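Long-range contact in Mll7089 protein (Mesorhizobium loti, PDB 2OZ8), which is of unproven function but, as a member of the mandelate racemase family of the enolase superfamily, probably binds magnesium and may act as a hydro-lyase: residues Q25-E37 and G46-P58. Sequence-based numbering, arbitrary orientation. Where two conformers were deposited one is given.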
loop_
_atom_site.group_PDB
_atom_site.type_symbol
_atom_site.label_atom_id
_atom_site.label_comp_id
_atom_site.label_asym_id
_atom_site.label_seq_id
_atom_site.Cartn_x
_atom_site.Cartn_y
_atom_site.Cartn_z
ATOM N N GLN A 25 -33.847 4.767 -10.512
ATOM C CA GLN A 25 -33.976 5.493 -9.244
ATOM C C GLN A 25 -35.066 6.572 -9.281
ATOM O O GLN A 25 -35.620 6.930 -8.259
ATOM C CB GLN A 25 -32.669 6.232 -8.918
ATOM C CG GLN A 25 -31.635 5.463 -8.107
ATOM C CD GLN A 25 -30.564 6.392 -7.508
ATOM O OE1 GLN A 25 -29.434 6.526 -8.034
ATOM N NE2 GLN A 25 -30.919 7.038 -6.409
ATOM N N VAL A 26 -35.343 7.108 -10.474
ATOM C CA VAL A 26 -36.037 8.381 -10.614
ATOM C C VAL A 26 -37.009 8.407 -11.807
ATOM O O VAL A 26 -36.784 7.738 -12.831
ATOM C CB VAL A 26 -34.928 9.500 -10.725
ATOM C CG1 VAL A 26 -35.272 10.590 -11.691
ATOM C CG2 VAL A 26 -34.521 10.041 -9.339
ATOM N N ARG A 27 -38.082 9.180 -11.666
ATOM C CA ARG A 27 -39.131 9.360 -12.701
ATOM C C ARG A 27 -39.441 10.872 -12.778
ATOM O O ARG A 27 -39.456 11.562 -11.744
ATOM C CB ARG A 27 -40.394 8.558 -12.309
ATOM C CG ARG A 27 -41.502 8.421 -13.380
ATOM C CD ARG A 27 -42.660 7.384 -13.045
ATOM N NE ARG A 27 -43.786 7.498 -13.995
ATOM C CZ ARG A 27 -44.503 6.483 -14.512
ATOM N NH1 ARG A 27 -44.262 5.205 -14.204
ATOM N NH2 ARG A 27 -45.487 6.754 -15.369
ATOM N N ALA A 28 -39.643 11.390 -13.985
ATOM C CA ALA A 28 -40.042 12.790 -14.182
ATOM C C ALA A 28 -40.845 12.965 -15.439
ATOM O O ALA A 28 -40.418 12.512 -16.497
ATOM C CB ALA A 28 -38.828 13.735 -14.225
ATOM N N ASP A 29 -41.998 13.632 -15.320
ATOM C CA ASP A 29 -42.790 14.043 -16.485
ATOM C C ASP A 29 -42.900 15.576 -16.706
ATOM O O ASP A 29 -43.672 16.043 -17.561
ATOM C CB ASP A 29 -44.154 13.390 -16.431
ATOM C CG ASP A 29 -44.914 13.735 -15.187
ATOM O OD1 ASP A 29 -44.482 14.589 -14.404
ATOM O OD2 ASP A 29 -45.971 13.127 -14.972
ATOM N N ASP A 30 -42.117 16.356 -15.953
ATOM C CA ASP A 30 -42.087 17.824 -16.107
ATOM C C ASP A 30 -40.638 18.314 -16.146
ATOM O O ASP A 30 -39.725 17.565 -15.917
ATOM C CB ASP A 30 -42.839 18.514 -14.964
ATOM C CG ASP A 30 -42.254 18.170 -13.580
ATOM O OD1 ASP A 30 -41.164 17.561 -13.524
ATOM O OD2 ASP A 30 -42.877 18.471 -12.542
ATOM N N VAL A 31 -40.463 19.587 -16.464
ATOM C CA VAL A 31 -39.177 20.219 -16.587
ATOM C C VAL A 31 -39.244 21.487 -15.759
ATOM O O VAL A 31 -40.192 22.254 -15.872
ATOM C CB VAL A 31 -38.924 20.608 -18.004
ATOM C CG1 VAL A 31 -37.540 21.217 -18.140
ATOM C CG2 VAL A 31 -39.093 19.404 -18.917
ATOM N N ASN A 32 -38.236 21.707 -14.935
ATOM C CA ASN A 32 -38.147 22.896 -14.113
ATOM C C ASN A 32 -36.834 23.587 -14.400
ATOM O O ASN A 32 -35.794 23.024 -14.116
ATOM C CB ASN A 32 -38.243 22.489 -12.664
ATOM C CG ASN A 32 -39.688 22.386 -12.194
ATOM O OD1 ASN A 32 -40.292 23.384 -11.817
ATOM N ND2 ASN A 32 -40.230 21.189 -12.188
ATOM N N VAL A 33 -36.869 24.768 -15.030
ATOM C CA VAL A 33 -35.657 25.389 -15.574
ATOM C C VAL A 33 -35.822 26.903 -15.681
ATOM O O VAL A 33 -36.905 27.397 -16.020
ATOM C CB VAL A 33 -35.222 24.746 -16.934
ATOM C CG1 VAL A 33 -36.231 25.009 -18.068
ATOM C CG2 VAL A 33 -33.864 25.185 -17.351
ATOM N N ALA A 34 -34.755 27.634 -15.337
ATOM C CA ALA A 34 -34.728 29.068 -15.473
ATOM C C ALA A 34 -33.499 29.514 -16.285
ATOM O O ALA A 34 -32.380 29.006 -16.089
ATOM C CB ALA A 34 -34.761 29.740 -14.111
ATOM N N ALA A 35 -33.725 30.465 -17.191
ATOM C CA ALA A 35 -32.649 31.033 -17.974
ATOM C C ALA A 35 -32.019 32.113 -17.139
ATOM O O ALA A 35 -32.700 32.873 -16.486
ATOM C CB ALA A 35 -33.169 31.580 -19.292
ATOM N N LEU A 36 -30.697 32.117 -17.124
ATOM C CA LEU A 36 -29.913 33.073 -16.408
ATOM C C LEU A 36 -29.205 33.845 -17.498
ATOM O O LEU A 36 -28.508 33.264 -18.335
ATOM C CB LEU A 36 -28.904 32.360 -15.504
ATOM C CG LEU A 36 -27.787 33.257 -14.943
ATOM C CD1 LEU A 36 -28.358 34.291 -13.983
ATOM C CD2 LEU A 36 -26.670 32.426 -14.288
ATOM N N GLU A 37 -29.446 35.154 -17.531
ATOM C CA GLU A 37 -28.813 35.991 -18.538
ATOM C C GLU A 37 -27.933 36.974 -17.823
ATOM O O GLU A 37 -28.370 37.639 -16.861
ATOM C CB GLU A 37 -29.813 36.695 -19.411
ATOM C CG GLU A 37 -30.422 35.827 -20.515
ATOM C CD GLU A 37 -31.583 36.537 -21.212
ATOM O OE1 GLU A 37 -31.573 36.661 -22.451
ATOM O OE2 GLU A 37 -32.499 36.992 -20.506
ATOM N N GLY A 46 -24.667 36.776 -21.874
ATOM C CA GLY A 46 -24.411 35.367 -21.715
ATOM C C GLY A 46 -25.605 34.633 -21.134
ATOM O O GLY A 46 -26.275 35.093 -20.188
ATOM N N LEU A 47 -25.856 33.455 -21.685
ATOM C CA LEU A 47 -26.974 32.673 -21.254
ATOM C C LEU A 47 -26.543 31.304 -20.638
ATOM O O LEU A 47 -25.685 30.596 -21.178
ATOM C CB LEU A 47 -27.909 32.516 -22.461
ATOM C CG LEU A 47 -29.025 31.474 -22.435
ATOM C CD1 LEU A 47 -30.194 31.952 -21.554
ATOM C CD2 LEU A 47 -29.456 31.102 -23.894
ATOM N N GLY A 48 -27.150 30.938 -19.515
ATOM C CA GLY A 48 -27.119 29.554 -19.061
ATOM C C GLY A 48 -28.387 29.173 -18.318
ATOM O O GLY A 48 -29.225 30.027 -18.068
ATOM N N PHE A 49 -28.481 27.901 -17.925
ATOM C CA PHE A 49 -29.693 27.243 -17.431
ATOM C C PHE A 49 -29.622 26.643 -16.064
ATOM O O PHE A 49 -28.733 25.839 -15.766
ATOM C CB PHE A 49 -30.130 26.178 -18.436
ATOM C CG PHE A 49 -30.483 26.772 -19.776
ATOM C CD1 PHE A 49 -31.689 27.421 -19.959
ATOM C CD2 PHE A 49 -29.583 26.751 -20.814
ATOM C CE1 PHE A 49 -31.985 27.994 -21.184
ATOM C CE2 PHE A 49 -29.892 27.327 -22.052
ATOM C CZ PHE A 49 -31.052 27.927 -22.241
ATOM N N ILE A 50 -30.603 27.006 -15.237
ATOM C CA ILE A 50 -30.651 26.563 -13.861
ATOM C C ILE A 50 -31.721 25.510 -13.860
ATOM O O ILE A 50 -32.881 25.817 -13.928
ATOM C CB ILE A 50 -31.010 27.745 -12.914
ATOM C CG1 ILE A 50 -29.987 28.865 -13.033
ATOM C CG2 ILE A 50 -31.172 27.289 -11.504
ATOM C CD1 ILE A 50 -30.529 30.228 -12.619
ATOM N N GLN A 51 -31.331 24.247 -13.834
ATOM C CA GLN A 51 -32.302 23.195 -13.897
ATOM C C GLN A 51 -32.423 22.490 -12.549
ATOM O O GLN A 51 -31.439 22.239 -11.898
ATOM C CB GLN A 51 -31.956 22.237 -15.018
ATOM C CG GLN A 51 -33.075 21.208 -15.249
ATOM C CD GLN A 51 -32.763 20.214 -16.312
ATOM O OE1 GLN A 51 -31.608 20.080 -16.735
ATOM N NE2 GLN A 51 -33.807 19.471 -16.750
ATOM N N THR A 52 -33.643 22.252 -12.086
ATOM C CA THR A 52 -33.810 21.356 -10.943
ATOM C C THR A 52 -34.438 20.064 -11.401
ATOM O O THR A 52 -35.295 20.040 -12.282
ATOM C CB THR A 52 -34.570 21.934 -9.731
ATOM O OG1 THR A 52 -35.889 22.344 -10.104
ATOM C CG2 THR A 52 -33.800 23.090 -9.060
ATOM N N LEU A 53 -33.952 18.980 -10.811
ATOM C CA LEU A 53 -34.272 17.646 -11.294
ATOM C C LEU A 53 -35.355 16.936 -10.494
ATOM O O LEU A 53 -36.123 16.186 -11.068
ATOM C CB LEU A 53 -33.000 16.795 -11.431
ATOM C CG LEU A 53 -31.931 17.292 -12.431
ATOM C CD1 LEU A 53 -30.673 16.408 -12.337
ATOM C CD2 LEU A 53 -32.444 17.371 -13.904
ATOM N N PHE A 54 -35.458 17.204 -9.198
ATOM C CA PHE A 54 -36.405 16.461 -8.382
ATOM C C PHE A 54 -37.511 17.357 -7.859
ATOM O O PHE A 54 -38.655 16.919 -7.737
ATOM C CB PHE A 54 -35.703 15.740 -7.209
ATOM C CG PHE A 54 -34.325 15.203 -7.550
ATOM C CD1 PHE A 54 -34.167 14.157 -8.471
ATOM C CD2 PHE A 54 -33.175 15.760 -6.955
ATOM C CE1 PHE A 54 -32.888 13.669 -8.797
ATOM C CE2 PHE A 54 -31.889 15.279 -7.269
ATOM C CZ PHE A 54 -31.754 14.221 -8.197
ATOM N N ASN A 55 -37.158 18.598 -7.529
ATOM C CA ASN A 55 -38.097 19.597 -7.040
ATOM C C ASN A 55 -38.320 20.730 -8.068
ATOM O O ASN A 55 -37.413 21.054 -8.847
ATOM C CB ASN A 55 -37.569 20.170 -5.717
ATOM C CG ASN A 55 -38.078 19.388 -4.491
ATOM O OD1 ASN A 55 -37.951 18.155 -4.403
ATOM N ND2 ASN A 55 -38.691 20.121 -3.532
ATOM N N PRO A 56 -39.511 21.370 -8.058
ATOM C CA PRO A 56 -39.637 22.499 -8.980
ATOM C C PRO A 56 -38.844 23.689 -8.447
ATOM O O PRO A 56 -38.430 23.691 -7.286
ATOM C CB PRO A 56 -41.149 22.820 -8.987
ATOM C CG PRO A 56 -41.770 21.914 -7.979
ATOM C CD PRO A 56 -40.719 21.158 -7.242
ATOM N N LEU A 57 -38.632 24.679 -9.307
ATOM C CA LEU A 57 -37.975 25.902 -8.900
ATOM C C LEU A 57 -38.889 26.742 -8.020
ATOM O O LEU A 57 -40.103 26.696 -8.173
ATOM C CB LEU A 57 -37.533 26.694 -10.133
ATOM C CG LEU A 57 -36.312 26.126 -10.840
ATOM C CD1 LEU A 57 -36.066 26.848 -12.136
ATOM C CD2 LEU A 57 -35.106 26.242 -9.927
ATOM N N PRO A 58 -38.320 27.522 -7.101
ATOM C CA PRO A 58 -39.216 28.477 -6.469
ATOM C C PRO A 58 -39.651 29.567 -7.487
ATOM O O PRO A 58 -39.300 29.479 -8.690
ATOM C CB PRO A 58 -38.366 29.067 -5.332
ATOM C CG PRO A 58 -36.969 28.884 -5.759
ATOM C CD PRO A 58 -36.943 27.627 -6.601
HETATM O O HOH W 1 -36.095 19.793 -14.594
#
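The side chain of Asn32 lies alongside the ring of Pro56, both pointing the same way, with its amide against CA and CB of the proline. With CG beside its own backbone N (chi1 -86°), Asn32 reaches the returning loop, where OD1 accepts Leu57 N at 3.3 Å. That donor stands above the amide's carbonyl plane, well away from a lone pair. With an alanine here, Leu57 N would probably lose this acceptor and a gap would open beside Pro56. Leu57 turns back over strand 30-37, its CD1 lying 3.7 Å from Ala34 CB and close to the backbone between Val33 and Ala34. Strands 30-37 and 46-52 form the antiparallel hairpin of the N-terminal capping domain that members of the enolase superfamily carry beside their barrel. Ala34 and Ile50 exchange both backbone hydrogen bonds, Ile50 N to Ala34 O measuring 2.8 Å, and Leu36 and Gly48 do the same. The face with Ala34, Leu36 and Ile50 is covered by helices 60-70 and 103-118; here Ile50 CD1 meets Leu36 CB at 3.9 Å. Val33, Ala35, Leu47 and Phe49 share the other face. Val33 sends CG2 obliquely to Phe49 CB at 4.0 Å, and Leu47 CD1 comes to Ala35 CB at 3.8 Å and, more loosely, to Glu37 CG. The carboxylate of Glu37 leaves the hairpin for salt bridges with Arg9 and Arg355. Near the open end of the hairpin, a water accepts from Asn32 N and Gln51 NE2. Farther out, Val26 CG2 approaches Phe54 CE1 at 4.0 Å, the two side chains crossing at about a right angle.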